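PTS system, nitrogen regulatory IIA protein (PDB 2A0J) probably serves as a phosphotransferase-system IIA component in nitrogen regulation, relaying phosphate through a histidine as related EIIA domains do. Local coordinates at residues 13-18 with 140-145; 101-106 with 115-120; 122-127 with 131-136. One frame throughout, in Å; residues are numbered along the deposited sequence.

Along the chain, contact 1 joins strand 13-17 to the last helix, 139-146, and so brings the two ends of the protein together; contacts 2 and 3 follow one another within the span between them. Contacts 1 and 2 reach the same four-stranded mixed sheet, at one of its outermost strands, 13-17, and at its inner strand 97-106, with centres about 17 Å apart. Contact 3, about 17 Å centre to centre from contact 2, shares helix 110-124 with it, and its centre lies about 12 Å from that of contact 1, where Ile145 packs on Ser132 and Val136. Three successive helices are thereby tied to one another and to the sheet.

Contact 1 of 3, residues 13-18 with 140-145; sequences IVLDME and EEVRAI
Ile13 lays its CD1 methyl against the aliphatic part of Arg143, 3.5 Å from CG and 4.1 Å from CD, the two side chains crossing at about a right angle. The isoleucine can reach this far because CG1 lies beside the backbone N (chi1 -61°) and the chain then continues extended to CD1, sending a single methyl toward helix 139-146. Arginine suits this partly exposed margin of the helix because its CH2 groups offer an apolar flank while its charged end turns to other work: the chain bends at chi3 (69°), and NE donates to Leu8 O. One residue earlier in the helix, Val142 presents both of its methyls. CG2 comes within 3.8 Å of Leu15 CD2, the two side chains sliding past each other in opposite directions, and CG1 lies more loosely, 4.4 Å from Ile13 CD1. A branched valine fits here because its two methyls meet two different neighbours. Its buried side chain also packs on Phe80 and Leu133, which places the contact at the edge of the sheet, where strand 13-17 hydrogen-bonds through Val14 and Met17 to the neighbouring strand 77-83. Leu15 stands where the chain turns a corner, and its carbonyl oxygen receives Arg82 NE. The N-terminal edge strand and the C-terminal helix are thus joined by methyl and methylene groups, an attachment without directional bonds between the two segments that probably holds by van der Waals contact and partial shielding from water.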
ATOM      1  N   ILE A  13      -2.096  -9.847  -0.068  1.00 17.87           N
ATOM      2  CA  ILE A  13      -3.264  -9.191   0.507  1.00 16.93           C
ATOM      3  C   ILE A  13      -3.561  -9.711   1.912  1.00 18.40           C
ATOM      4  O   ILE A  13      -3.608 -10.917   2.128  1.00 16.72           O
ATOM      5  CB  ILE A  13      -4.494  -9.422  -0.378  1.00 17.18           C
ATOM      6  CG1 ILE A  13      -4.239  -8.822  -1.764  1.00 12.06           C
ATOM      7  CG2 ILE A  13      -5.738  -8.837   0.285  1.00 13.30           C
ATOM      8  CD1 ILE A  13      -5.309  -9.135  -2.774  1.00 19.05           C
ATOM      9  N   VAL A  14      -3.742  -8.790   2.859  1.00 17.46           N
ATOM     10  CA  VAL A  14      -4.051  -9.122   4.257  1.00 12.72           C
ATOM     11  C   VAL A  14      -5.402  -8.470   4.569  1.00 18.80           C
ATOM     12  O   VAL A  14      -5.569  -7.260   4.397  1.00 22.35           O
ATOM     13  CB  VAL A  14      -2.969  -8.568   5.231  1.00  4.98           C
ATOM     14  CG1 VAL A  14      -3.303  -8.948   6.668  1.00 13.70           C
ATOM     15  CG2 VAL A  14      -1.607  -9.109   4.858  1.00  8.59           C
ATOM     16  N   LEU A  15      -6.359  -9.268   5.032  1.00 11.72           N
ATOM     17  CA  LEU A  15      -7.705  -8.773   5.309  1.00 13.58           C
ATOM     18  C   LEU A  15      -8.037  -8.340   6.732  1.00 17.99           C
ATOM     19  O   LEU A  15      -8.942  -7.528   6.929  1.00 15.06           O
ATOM     20  CB  LEU A  15      -8.726  -9.832   4.886  1.00 11.80           C
ATOM     21  CG  LEU A  15      -8.663 -10.339   3.444  1.00 15.56           C
ATOM     22  CD1 LEU A  15      -9.535 -11.577   3.307  1.00  4.40           C
ATOM     23  CD2 LEU A  15      -9.101  -9.243   2.485  1.00 18.98           C
ATOM     24  N   ASP A  16      -7.324  -8.871   7.725  1.00 27.73           N
ATOM     25  CA  ASP A  16      -7.631  -8.546   9.115  1.00 20.96           C
ATOM     26  C   ASP A  16      -6.398  -8.453  10.007  1.00 14.45           C
ATOM     27  O   ASP A  16      -6.277  -9.177  10.993  1.00 14.33           O
ATOM     28  CB  ASP A  16      -8.587  -9.608   9.664  1.00 31.64           C
ATOM     29  CG  ASP A  16      -9.220  -9.206  10.979  1.00 40.51           C
ATOM     30  OD1 ASP A  16      -9.880 -10.068  11.594  1.00 46.02           O
ATOM     31  OD2 ASP A  16      -9.069  -8.037  11.394  1.00 40.17           O
ATOM     32  N   MET A  17      -5.492  -7.541   9.671  1.00 15.90           N
ATOM     33  CA  MET A  17      -4.261  -7.380  10.441  1.00 15.82           C
ATOM     34  C   MET A  17      -4.425  -6.591  11.742  1.00 19.32           C
ATOM     35  O   MET A  17      -4.964  -5.487  11.757  1.00 24.47           O
ATOM     36  CB  MET A  17      -3.188  -6.712   9.579  1.00 15.97           C
ATOM     37  CG  MET A  17      -1.862  -6.492  10.304  1.00 31.56           C
ATOM     38  SD  MET A  17      -0.694  -5.498   9.350  1.00 27.46           S
ATOM     39  CE  MET A  17      -0.018  -6.743   8.281  1.00 33.78           C
ATOM     40  N   GLU A  18      -3.961  -7.181  12.835  1.00 18.53           N
ATOM     41  CA  GLU A  18      -4.022  -6.546  14.139  1.00 22.32           C
ATOM     42  C   GLU A  18      -2.725  -5.762  14.300  1.00 22.89           C
ATOM     43  O   GLU A  18      -1.669  -6.330  14.585  1.00 20.42           O
ATOM     44  CB  GLU A  18      -4.143  -7.615  15.227  1.00 38.18           C
ATOM     45  CG  GLU A  18      -4.097  -7.081  16.646  1.00 48.06           C
ATOM     46  CD  GLU A  18      -4.283  -8.181  17.671  1.00 65.09           C
ATOM     47  OE1 GLU A  18      -5.385  -8.771  17.713  1.00 75.29           O
ATOM     48  OE2 GLU A  18      -3.332  -8.464  18.430  1.00 71.89           O
ATOM     49  N   GLU A 140     -10.096 -12.089  -3.109  1.00 12.54           N
ATOM     50  CA  GLU A 140     -10.428 -12.074  -4.532  1.00 16.61           C
ATOM     51  C   GLU A 140     -11.330 -10.873  -4.828  1.00 20.00           C
ATOM     52  O   GLU A 140     -11.174 -10.212  -5.854  1.00 20.22           O
ATOM     53  CB  GLU A 140     -11.124 -13.380  -4.959  1.00 21.70           C
ATOM     54  CG  GLU A 140     -11.607 -14.289  -3.823  1.00 36.78           C
ATOM     55  CD  GLU A 140     -10.506 -15.154  -3.211  1.00 34.74           C
ATOM     56  OE1 GLU A 140     -10.247 -15.000  -2.000  1.00 16.32           O
ATOM     57  OE2 GLU A 140      -9.909 -15.992  -3.938  1.00 29.31           O
ATOM     58  N   GLU A 141     -12.272 -10.593  -3.930  1.00 17.11           N
ATOM     59  CA  GLU A 141     -13.158  -9.443  -4.094  1.00 23.74           C
ATOM     60  C   GLU A 141     -12.309  -8.167  -4.051  1.00 30.18           C
ATOM     61  O   GLU A 141     -12.540  -7.227  -4.819  1.00 32.60           O
ATOM     62  CB  GLU A 141     -14.206  -9.404  -2.975  1.00 31.03           C
ATOM     63  CG  GLU A 141     -15.240 -10.518  -3.047  1.00 39.88           C
ATOM     64  CD  GLU A 141     -16.015 -10.686  -1.753  1.00 46.85           C
ATOM     65  OE1 GLU A 141     -15.395 -11.058  -0.734  1.00 50.30           O
ATOM     66  OE2 GLU A 141     -17.244 -10.450  -1.751  1.00 38.26           O
ATOM     67  N   VAL A 142     -11.328  -8.135  -3.149  1.00 16.22           N
ATOM     68  CA  VAL A 142     -10.448  -6.975  -3.052  1.00 20.58           C
ATOM     69  C   VAL A 142      -9.745  -6.723  -4.387  1.00 19.91           C
ATOM     70  O   VAL A 142      -9.693  -5.588  -4.862  1.00 13.57           O
ATOM     71  CB  VAL A 142      -9.386  -7.167  -1.956  1.00 21.28           C
ATOM     72  CG1 VAL A 142      -8.358  -6.052  -2.017  1.00 13.88           C
ATOM     73  CG2 VAL A 142     -10.061  -7.187  -0.594  1.00 30.66           C
ATOM     74  N   ARG A 143      -9.211  -7.785  -4.989  1.00 14.36           N
ATOM     75  CA  ARG A 143      -8.527  -7.661  -6.272  1.00 23.76           C
ATOM     76  C   ARG A 143      -9.482  -7.188  -7.355  1.00 25.55           C
ATOM     77  O   ARG A 143      -9.155  -6.293  -8.131  1.00 28.72           O
ATOM     78  CB  ARG A 143      -7.916  -9.001  -6.706  1.00 32.44           C
ATOM     79  CG  ARG A 143      -6.656  -9.399  -5.963  1.00 27.14           C
ATOM     80  CD  ARG A 143      -6.031 -10.666  -6.542  1.00 36.54           C
ATOM     81  NE  ARG A 143      -5.462 -10.478  -7.877  1.00 20.46           N
ATOM     82  CZ  ARG A 143      -6.126 -10.658  -9.012  1.00 27.41           C
ATOM     83  NH1 ARG A 143      -7.395 -11.039  -8.991  1.00 39.88           N
ATOM     84  NH2 ARG A 143      -5.514 -10.454 -10.171  1.00 28.50           N
ATOM     85  N   ALA A 144     -10.660  -7.802  -7.406  1.00 26.53           N
ATOM     86  CA  ALA A 144     -11.669  -7.454  -8.398  1.00 24.32           C
ATOM     87  C   ALA A 144     -11.980  -5.965  -8.335  1.00 25.47           C
ATOM     88  O   ALA A 144     -12.100  -5.305  -9.366  1.00 25.08           O
ATOM     89  CB  ALA A 144     -12.945  -8.275  -8.166  1.00  6.35           C
ATOM     90  N   ILE A 145     -12.110  -5.437  -7.124  1.00 25.02           N
ATOM     91  CA  ILE A 145     -12.400  -4.021  -6.961  1.00 28.20           C
ATOM     92  C   ILE A 145     -11.202  -3.163  -7.370  1.00 29.97           C
ATOM     93  O   ILE A 145     -11.346  -2.204  -8.124  1.00 36.57           O
ATOM     94  CB  ILE A 145     -12.783  -3.693  -5.500  1.00 28.94           C
ATOM     95  CG1 ILE A 145     -14.050  -4.460  -5.113  1.00 22.52           C
ATOM     96  CG2 ILE A 145     -12.980  -2.185  -5.341  1.00 16.70           C
ATOM     97  CD1 ILE A 145     -14.359  -4.441  -3.627  1.00  3.12           C
TER

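Contact 2 of 3, residues 101-106 with 115-120; sequences FILLVP and EVLSKL
Val116 O accepts the backbone N-H of Leu120 at 3.0 Å; this i to i+4 spacing sets Val116 and Leu120 one turn apart on the face of the helix that meets strand 97-106. Leu120 makes the more intimate contact. Its CD1 methyl stands over one face of the Phe101 ring, 3.9 Å from the ring centroid and 16° off the ring normal, a CH-pi contact in which the methyl is displaced toward the rim on the CE1 side. The second methyl, CD2, approaches CE2 of Phe101 at 4.2 Å, so the leucine fork spans the ring. Phe101 offers that face because CG is anti to the backbone N (chi1 -169°), which carries the ring out from the strand toward the helix. A flat, wide ring suits a place where one side chain helps to bridge the 10.9 Å between the axes of segments 101-106 and 115-120. These segments run nearly antiparallel, at 168°, the helix returning over the sheet in an alpha/beta layer; Ile102 and Leu104 meet helix 41-52 on the other face of the strand. Nearer the C-terminal end of the strand, Leu103 points its CD2 methyl between Val116 CG1, at 4.2 Å, and Leu117 CD2, at 4.4 Å, a looser fit among branched chains. Leu103 and Leu117 both also touch His67 on strand 63-70, the histidine of the AIPH sequence and probably the phosphate-carrying residue, as in related EIIA domains.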
ATOM      1  N   PHE A 101      -2.407   0.599   0.742  1.00 17.66           N
ATOM      2  CA  PHE A 101      -1.842   0.005  -0.467  1.00 16.14           C
ATOM      3  C   PHE A 101      -0.361   0.423  -0.550  1.00 14.17           C
ATOM      4  O   PHE A 101      -0.049   1.610  -0.650  1.00  5.93           O
ATOM      5  CB  PHE A 101      -2.605   0.471  -1.718  1.00 12.20           C
ATOM      6  CG  PHE A 101      -2.252  -0.301  -2.964  1.00 13.55           C
ATOM      7  CD1 PHE A 101      -0.995  -0.165  -3.557  1.00 32.39           C
ATOM      8  CD2 PHE A 101      -3.154  -1.208  -3.514  1.00 12.15           C
ATOM      9  CE1 PHE A 101      -0.639  -0.924  -4.676  1.00 23.97           C
ATOM     10  CE2 PHE A 101      -2.809  -1.976  -4.635  1.00 17.07           C
ATOM     11  CZ  PHE A 101      -1.549  -1.833  -5.215  1.00 22.12           C
ATOM     12  N   ILE A 102       0.548  -0.553  -0.488  1.00 15.07           N
ATOM     13  CA  ILE A 102       1.983  -0.264  -0.548  1.00 14.35           C
ATOM     14  C   ILE A 102       2.540  -0.596  -1.919  1.00  9.81           C
ATOM     15  O   ILE A 102       2.190  -1.613  -2.503  1.00 16.24           O
ATOM     16  CB  ILE A 102       2.796  -1.080   0.484  1.00 15.09           C
ATOM     17  CG1 ILE A 102       2.131  -1.026   1.861  1.00 15.54           C
ATOM     18  CG2 ILE A 102       4.213  -0.537   0.562  1.00 19.08           C
ATOM     19  CD1 ILE A 102       0.967  -2.003   2.029  1.00 16.89           C
ATOM     20  N   LEU A 103       3.413   0.267  -2.425  1.00 14.28           N
ATOM     21  CA  LEU A 103       4.025   0.059  -3.731  1.00 17.32           C
ATOM     22  C   LEU A 103       5.532   0.291  -3.723  1.00 19.09           C
ATOM     23  O   LEU A 103       5.999   1.338  -3.276  1.00 26.34           O
ATOM     24  CB  LEU A 103       3.401   0.991  -4.770  1.00 17.71           C
ATOM     25  CG  LEU A 103       3.986   0.809  -6.176  1.00 29.04           C
ATOM     26  CD1 LEU A 103       3.604  -0.568  -6.698  1.00 29.37           C
ATOM     27  CD2 LEU A 103       3.482   1.884  -7.115  1.00 13.13           C
ATOM     28  N   LEU A 104       6.282  -0.692  -4.219  1.00 19.31           N
ATOM     29  CA  LEU A 104       7.743  -0.603  -4.325  1.00 12.59           C
ATOM     30  C   LEU A 104       8.085  -0.616  -5.822  1.00 13.68           C
ATOM     31  O   LEU A 104       7.792  -1.586  -6.526  1.00 13.62           O
ATOM     32  CB  LEU A 104       8.416  -1.795  -3.649  1.00  5.78           C
ATOM     33  CG  LEU A 104       9.348  -1.543  -2.467  1.00 23.96           C
ATOM     34  CD1 LEU A 104      10.147  -2.824  -2.232  1.00 14.41           C
ATOM     35  CD2 LEU A 104      10.292  -0.367  -2.738  1.00 11.16           C
ATOM     36  N   VAL A 105       8.716   0.447  -6.310  1.00 14.75           N
ATOM     37  CA  VAL A 105       9.039   0.520  -7.727  1.00 18.16           C
ATOM     38  C   VAL A 105      10.522   0.637  -8.064  1.00 19.65           C
ATOM     39  O   VAL A 105      11.319   1.146  -7.274  1.00 26.44           O
ATOM     40  CB  VAL A 105       8.294   1.711  -8.386  1.00 25.59           C
ATOM     41  CG1 VAL A 105       6.796   1.526  -8.231  1.00 21.14           C
ATOM     42  CG2 VAL A 105       8.723   3.034  -7.748  1.00 10.99           C
ATOM     43  N   PRO A 106      10.920   0.127  -9.238  1.00 17.85           N
ATOM     44  CA  PRO A 106      12.333   0.229  -9.617  1.00 20.92           C
ATOM     45  C   PRO A 106      12.642   1.698  -9.903  1.00 26.07           C
ATOM     46  O   PRO A 106      11.729   2.510 -10.056  1.00 23.84           O
ATOM     47  CB  PRO A 106      12.423  -0.649 -10.871  1.00  8.43           C
ATOM     48  CG  PRO A 106      11.030  -0.610 -11.435  1.00 15.44           C
ATOM     49  CD  PRO A 106      10.175  -0.707 -10.195  1.00 17.78           C
ATOM     50  N   GLU A 115       1.286   6.798 -12.942  1.00 30.85           N
ATOM     51  CA  GLU A 115       0.028   6.328 -13.513  1.00 42.42           C
ATOM     52  C   GLU A 115      -0.681   5.402 -12.541  1.00 40.10           C
ATOM     53  O   GLU A 115      -1.873   5.558 -12.277  1.00 46.54           O
ATOM     54  CB  GLU A 115       0.279   5.566 -14.816  1.00 58.32           C
ATOM     55  CG  GLU A 115       1.169   6.282 -15.813  1.00 78.74           C
ATOM     56  CD  GLU A 115       0.607   7.620 -16.236  1.00 86.75           C
ATOM     57  OE1 GLU A 115      -0.562   7.658 -16.671  1.00 91.06           O
ATOM     58  OE2 GLU A 115       1.340   8.629 -16.138  1.00 84.01           O
ATOM     59  N   VAL A 116       0.059   4.428 -12.024  1.00 30.94           N
ATOM     60  CA  VAL A 116      -0.497   3.471 -11.083  1.00 30.29           C
ATOM     61  C   VAL A 116      -1.007   4.181  -9.835  1.00 32.81           C
ATOM     62  O   VAL A 116      -2.134   3.942  -9.394  1.00 32.44           O
ATOM     63  CB  VAL A 116       0.560   2.403 -10.690  1.00 35.77           C
ATOM     64  CG1 VAL A 116       0.082   1.585  -9.497  1.00 23.74           C
ATOM     65  CG2 VAL A 116       0.819   1.482 -11.866  1.00 25.84           C
ATOM     66  N   LEU A 117      -0.176   5.057  -9.275  1.00 30.80           N
ATOM     67  CA  LEU A 117      -0.540   5.800  -8.074  1.00 34.21           C
ATOM     68  C   LEU A 117      -1.755   6.669  -8.325  1.00 38.56           C
ATOM     69  O   LEU A 117      -2.697   6.685  -7.532  1.00 37.88           O
ATOM     70  CB  LEU A 117       0.616   6.696  -7.628  1.00 35.83           C
ATOM     71  CG  LEU A 117       1.803   6.051  -6.918  1.00 18.50           C
ATOM     72  CD1 LEU A 117       2.868   7.100  -6.681  1.00 15.19           C
ATOM     73  CD2 LEU A 117       1.349   5.453  -5.600  1.00 16.77           C
ATOM     74  N   SER A 118      -1.712   7.398  -9.435  1.00 35.82           N
ATOM     75  CA  SER A 118      -2.792   8.294  -9.813  1.00 28.45           C
ATOM     76  C   SER A 118      -4.106   7.555  -9.995  1.00 22.48           C
ATOM     77  O   SER A 118      -5.156   8.009  -9.540  1.00 20.21           O
ATOM     78  CB  SER A 118      -2.430   9.023 -11.105  1.00 32.09           C
ATOM     79  OG  SER A 118      -3.486   9.869 -11.517  1.00 40.24           O
ATOM     80  N   LYS A 119      -4.059   6.415 -10.669  1.00 22.61           N
ATOM     81  CA  LYS A 119      -5.282   5.657 -10.879  1.00 25.72           C
ATOM     82  C   LYS A 119      -5.825   5.170  -9.557  1.00 15.13           C
ATOM     83  O   LYS A 119      -7.005   5.319  -9.285  1.00 25.31           O
ATOM     84  CB  LYS A 119      -5.036   4.475 -11.816  1.00 39.89           C
ATOM     85  CG  LYS A 119      -5.028   4.863 -13.282  1.00 48.37           C
ATOM     86  CD  LYS A 119      -6.361   5.477 -13.667  1.00 67.30           C
ATOM     87  CE  LYS A 119      -6.400   5.871 -15.131  1.00 75.03           C
ATOM     88  NZ  LYS A 119      -7.692   6.530 -15.475  1.00 71.51           N
ATOM     89  N   LEU A 120      -4.959   4.600  -8.727  1.00 13.25           N
ATOM     90  CA  LEU A 120      -5.387   4.098  -7.429  1.00 22.55           C
ATOM     91  C   LEU A 120      -6.073   5.188  -6.609  1.00 24.12           C
ATOM     92  O   LEU A 120      -7.153   4.968  -6.072  1.00 24.71           O
ATOM     93  CB  LEU A 120      -4.189   3.524  -6.660  1.00 23.96           C
ATOM     94  CG  LEU A 120      -3.606   2.214  -7.207  1.00 36.09           C
ATOM     95  CD1 LEU A 120      -2.230   1.951  -6.597  1.00 27.41           C
ATOM     96  CD2 LEU A 120      -4.570   1.063  -6.914  1.00 22.35           C
TER

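Contact 3 of 3, residues 122-127 with 131-136; sequences GKFSQK and ESLMTV
The Phe124 ring meets Leu133 at its edge: the leucine CD1 methyl lies near the ring plane, 3.7 Å from CE1 and 4.2 Å from CD1 of the phenylalanine, and the side chains cross at about a right angle. Phe124 also packs on Val63 and Ile65 of strand 63-70, while Leu133 reaches Leu99 on strand 97-106, so these two buried residues fill the inner side of the turn between the helices with apolar bulk. The second flat group is the Glu131 carboxylate. Its OE1 lies against the Lys127 side chain, nearest to CE at 3.2 Å, and forms a salt bridge with NZ at 3.5 Å. Lysine reaches it because its chain runs extended from CB and bends only at the last torsion (chi4 57°), folding NZ round beside the carboxylate. Behind the charges runs a backbone bond, Glu131 N to Lys127 O at 2.9 Å. Together these make an i to i+4 lysine-glutamate pair on the first turn of helix 127-135, entered through Gln126 at the N-cap after a short link from helix 110-124. Where the two helices follow one another over the sheet, the long charged chains lie on the exposed outer side, where solvent probably weakens their attraction, and the aromatic and branched ones face the sheet. Arg130 NH1 donates to Phe124 O, linking the last turn of helix 110-124 to helix 127-135. At the far end Arg82 grips two carbonyls, with NH1 on Leu133 O and NH2 on Val136 O, which fastens the close of helix 127-135 to strand 77-83.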
ATOM      1  N   GLY A 122      -7.614   7.618  -7.562  1.00 30.39           N
ATOM      2  CA  GLY A 122      -8.911   7.865  -8.163  1.00 22.66           C
ATOM      3  C   GLY A 122      -9.950   6.938  -7.571  1.00 29.16           C
ATOM      4  O   GLY A 122     -11.020   7.386  -7.142  1.00 29.03           O
ATOM      5  N   LYS A 123      -9.632   5.645  -7.536  1.00 19.59           N
ATOM      6  CA  LYS A 123     -10.548   4.657  -6.988  1.00 18.63           C
ATOM      7  C   LYS A 123     -10.882   4.951  -5.537  1.00 23.52           C
ATOM      8  O   LYS A 123     -12.046   4.866  -5.128  1.00 26.26           O
ATOM      9  CB  LYS A 123      -9.954   3.252  -7.079  1.00 16.59           C
ATOM     10  CG  LYS A 123      -9.815   2.709  -8.479  1.00 12.21           C
ATOM     11  CD  LYS A 123      -9.453   1.235  -8.442  1.00 24.32           C
ATOM     12  CE  LYS A 123      -9.533   0.593  -9.828  1.00 37.94           C
ATOM     13  NZ  LYS A 123     -10.918   0.585 -10.380  1.00 31.87           N
ATOM     14  N   PHE A 124      -9.854   5.298  -4.766  1.00 25.50           N
ATOM     15  CA  PHE A 124     -10.005   5.588  -3.345  1.00 28.76           C
ATOM     16  C   PHE A 124     -10.774   6.869  -3.027  1.00 33.16           C
ATOM     17  O   PHE A 124     -11.245   7.057  -1.900  1.00 36.27           O
ATOM     18  CB  PHE A 124      -8.629   5.632  -2.670  1.00 22.01           C
ATOM     19  CG  PHE A 124      -7.888   4.324  -2.720  1.00 21.89           C
ATOM     20  CD1 PHE A 124      -8.563   3.119  -2.551  1.00 24.13           C
ATOM     21  CD2 PHE A 124      -6.513   4.296  -2.920  1.00 25.91           C
ATOM     22  CE1 PHE A 124      -7.877   1.899  -2.581  1.00 27.69           C
ATOM     23  CE2 PHE A 124      -5.815   3.081  -2.952  1.00 28.58           C
ATOM     24  CZ  PHE A 124      -6.499   1.882  -2.782  1.00 24.56           C
ATOM     25  N   SER A 125     -10.911   7.751  -4.009  1.00 34.19           N
ATOM     26  CA  SER A 125     -11.636   8.996  -3.786  1.00 32.06           C
ATOM     27  C   SER A 125     -13.138   8.763  -3.832  1.00 27.73           C
ATOM     28  O   SER A 125     -13.918   9.648  -3.485  1.00 34.14           O
ATOM     29  CB  SER A 125     -11.248  10.038  -4.837  1.00 33.10           C
ATOM     30  OG  SER A 125     -11.539   9.572  -6.145  1.00 41.78           O
ATOM     31  N   GLN A 126     -13.535   7.565  -4.256  1.00 25.12           N
ATOM     32  CA  GLN A 126     -14.949   7.212  -4.365  1.00 26.95           C
ATOM     33  C   GLN A 126     -15.456   6.536  -3.109  1.00 29.91           C
ATOM     34  O   GLN A 126     -14.936   5.497  -2.696  1.00 33.26           O
ATOM     35  CB  GLN A 126     -15.175   6.286  -5.553  1.00 25.39           C
ATOM     36  CG  GLN A 126     -14.812   6.896  -6.882  1.00 32.23           C
ATOM     37  CD  GLN A 126     -15.159   5.975  -8.023  1.00 56.43           C
ATOM     38  OE1 GLN A 126     -16.285   5.476  -8.107  1.00 65.43           O
ATOM     39  NE2 GLN A 126     -14.200   5.741  -8.915  1.00 66.09           N
ATOM     40  N   LYS A 127     -16.490   7.124  -2.515  1.00 28.51           N
ATOM     41  CA  LYS A 127     -17.059   6.601  -1.285  1.00 31.02           C
ATOM     42  C   LYS A 127     -17.488   5.136  -1.360  1.00 33.13           C
ATOM     43  O   LYS A 127     -17.183   4.347  -0.465  1.00 32.26           O
ATOM     44  CB  LYS A 127     -18.247   7.461  -0.849  1.00 20.45           C
ATOM     45  CG  LYS A 127     -18.811   7.053   0.503  1.00 34.32           C
ATOM     46  CD  LYS A 127     -19.793   8.068   1.039  1.00 46.42           C
ATOM     47  CE  LYS A 127     -20.294   7.646   2.407  1.00 49.71           C
ATOM     48  NZ  LYS A 127     -19.169   7.454   3.360  1.00 59.95           N
ATOM     49  N   GLU A 131     -16.116   1.900   0.734  1.00 27.33           N
ATOM     50  CA  GLU A 131     -17.094   1.164   1.521  1.00 28.47           C
ATOM     51  C   GLU A 131     -17.042  -0.328   1.215  1.00 23.84           C
ATOM     52  O   GLU A 131     -17.171  -1.149   2.121  1.00 20.89           O
ATOM     53  CB  GLU A 131     -18.501   1.708   1.265  1.00 41.02           C
ATOM     54  CG  GLU A 131     -18.813   2.975   2.045  1.00 53.16           C
ATOM     55  CD  GLU A 131     -20.171   3.555   1.708  1.00 69.82           C
ATOM     56  OE1 GLU A 131     -20.635   4.448   2.449  1.00 73.65           O
ATOM     57  OE2 GLU A 131     -20.769   3.124   0.701  1.00 81.89           O
ATOM     58  N   SER A 132     -16.850  -0.675  -0.058  1.00 17.38           N
ATOM     59  CA  SER A 132     -16.761  -2.075  -0.465  1.00 17.84           C
ATOM     60  C   SER A 132     -15.497  -2.714   0.102  1.00 21.30           C
ATOM     61  O   SER A 132     -15.547  -3.811   0.665  1.00 16.94           O
ATOM     62  CB  SER A 132     -16.743  -2.195  -1.991  1.00 15.79           C
ATOM     63  OG  SER A 132     -18.021  -1.944  -2.533  1.00 18.05           O
ATOM     64  N   LEU A 133     -14.369  -2.022  -0.055  1.00 20.30           N
ATOM     65  CA  LEU A 133     -13.083  -2.507   0.441  1.00 19.07           C
ATOM     66  C   LEU A 133     -13.115  -2.733   1.947  1.00 25.06           C
ATOM     67  O   LEU A 133     -12.299  -3.485   2.483  1.00 26.84           O
ATOM     68  CB  LEU A 133     -11.958  -1.528   0.071  1.00  7.15           C
ATOM     69  CG  LEU A 133     -11.585  -1.538  -1.420  1.00 11.20           C
ATOM     70  CD1 LEU A 133     -10.766  -0.321  -1.770  1.00  8.16           C
ATOM     71  CD2 LEU A 133     -10.821  -2.810  -1.753  1.00 16.29           C
ATOM     72  N   MET A 134     -14.060  -2.090   2.629  1.00 16.27           N
ATOM     73  CA  MET A 134     -14.193  -2.251   4.070  1.00 13.69           C
ATOM     74  C   MET A 134     -15.118  -3.404   4.472  1.00 12.63           C
ATOM     75  O   MET A 134     -15.112  -3.813   5.635  1.00 13.24           O
ATOM     76  CB  MET A 134     -14.717  -0.960   4.723  1.00 22.62           C
ATOM     77  CG  MET A 134     -13.707   0.172   4.823  1.00 25.91           C
ATOM     78  SD  MET A 134     -12.200  -0.256   5.715  1.00 24.48           S
ATOM     79  CE  MET A 134     -12.750  -0.174   7.379  1.00 19.32           C
ATOM     80  N   THR A 135     -15.908  -3.930   3.536  1.00  7.45           N
ATOM     81  CA  THR A 135     -16.833  -5.015   3.883  1.00 23.61           C
ATOM     82  C   THR A 135     -16.626  -6.378   3.221  1.00 24.19           C
ATOM     83  O   THR A 135     -16.919  -7.404   3.834  1.00 26.42           O
ATOM     84  CB  THR A 135     -18.314  -4.595   3.654  1.00 27.37           C
ATOM     85  OG1 THR A 135     -18.535  -4.296   2.268  1.00 29.31           O
ATOM     86  CG2 THR A 135     -18.651  -3.368   4.501  1.00 24.03           C
ATOM     87  N   VAL A 136     -16.124  -6.398   1.989  1.00 23.37           N
ATOM     88  CA  VAL A 136     -15.905  -7.658   1.281  1.00 24.27           C
ATOM     89  C   VAL A 136     -15.167  -8.676   2.148  1.00 27.09           C
ATOM     90  O   VAL A 136     -14.266  -8.326   2.906  1.00 29.27           O
ATOM     91  CB  VAL A 136     -15.145  -7.432  -0.046  1.00 25.80           C
ATOM     92  CG1 VAL A 136     -15.988  -6.566  -0.964  1.00 25.77           C
ATOM     93  CG2 VAL A 136     -13.793  -6.780   0.214  1.00 24.93           C
TER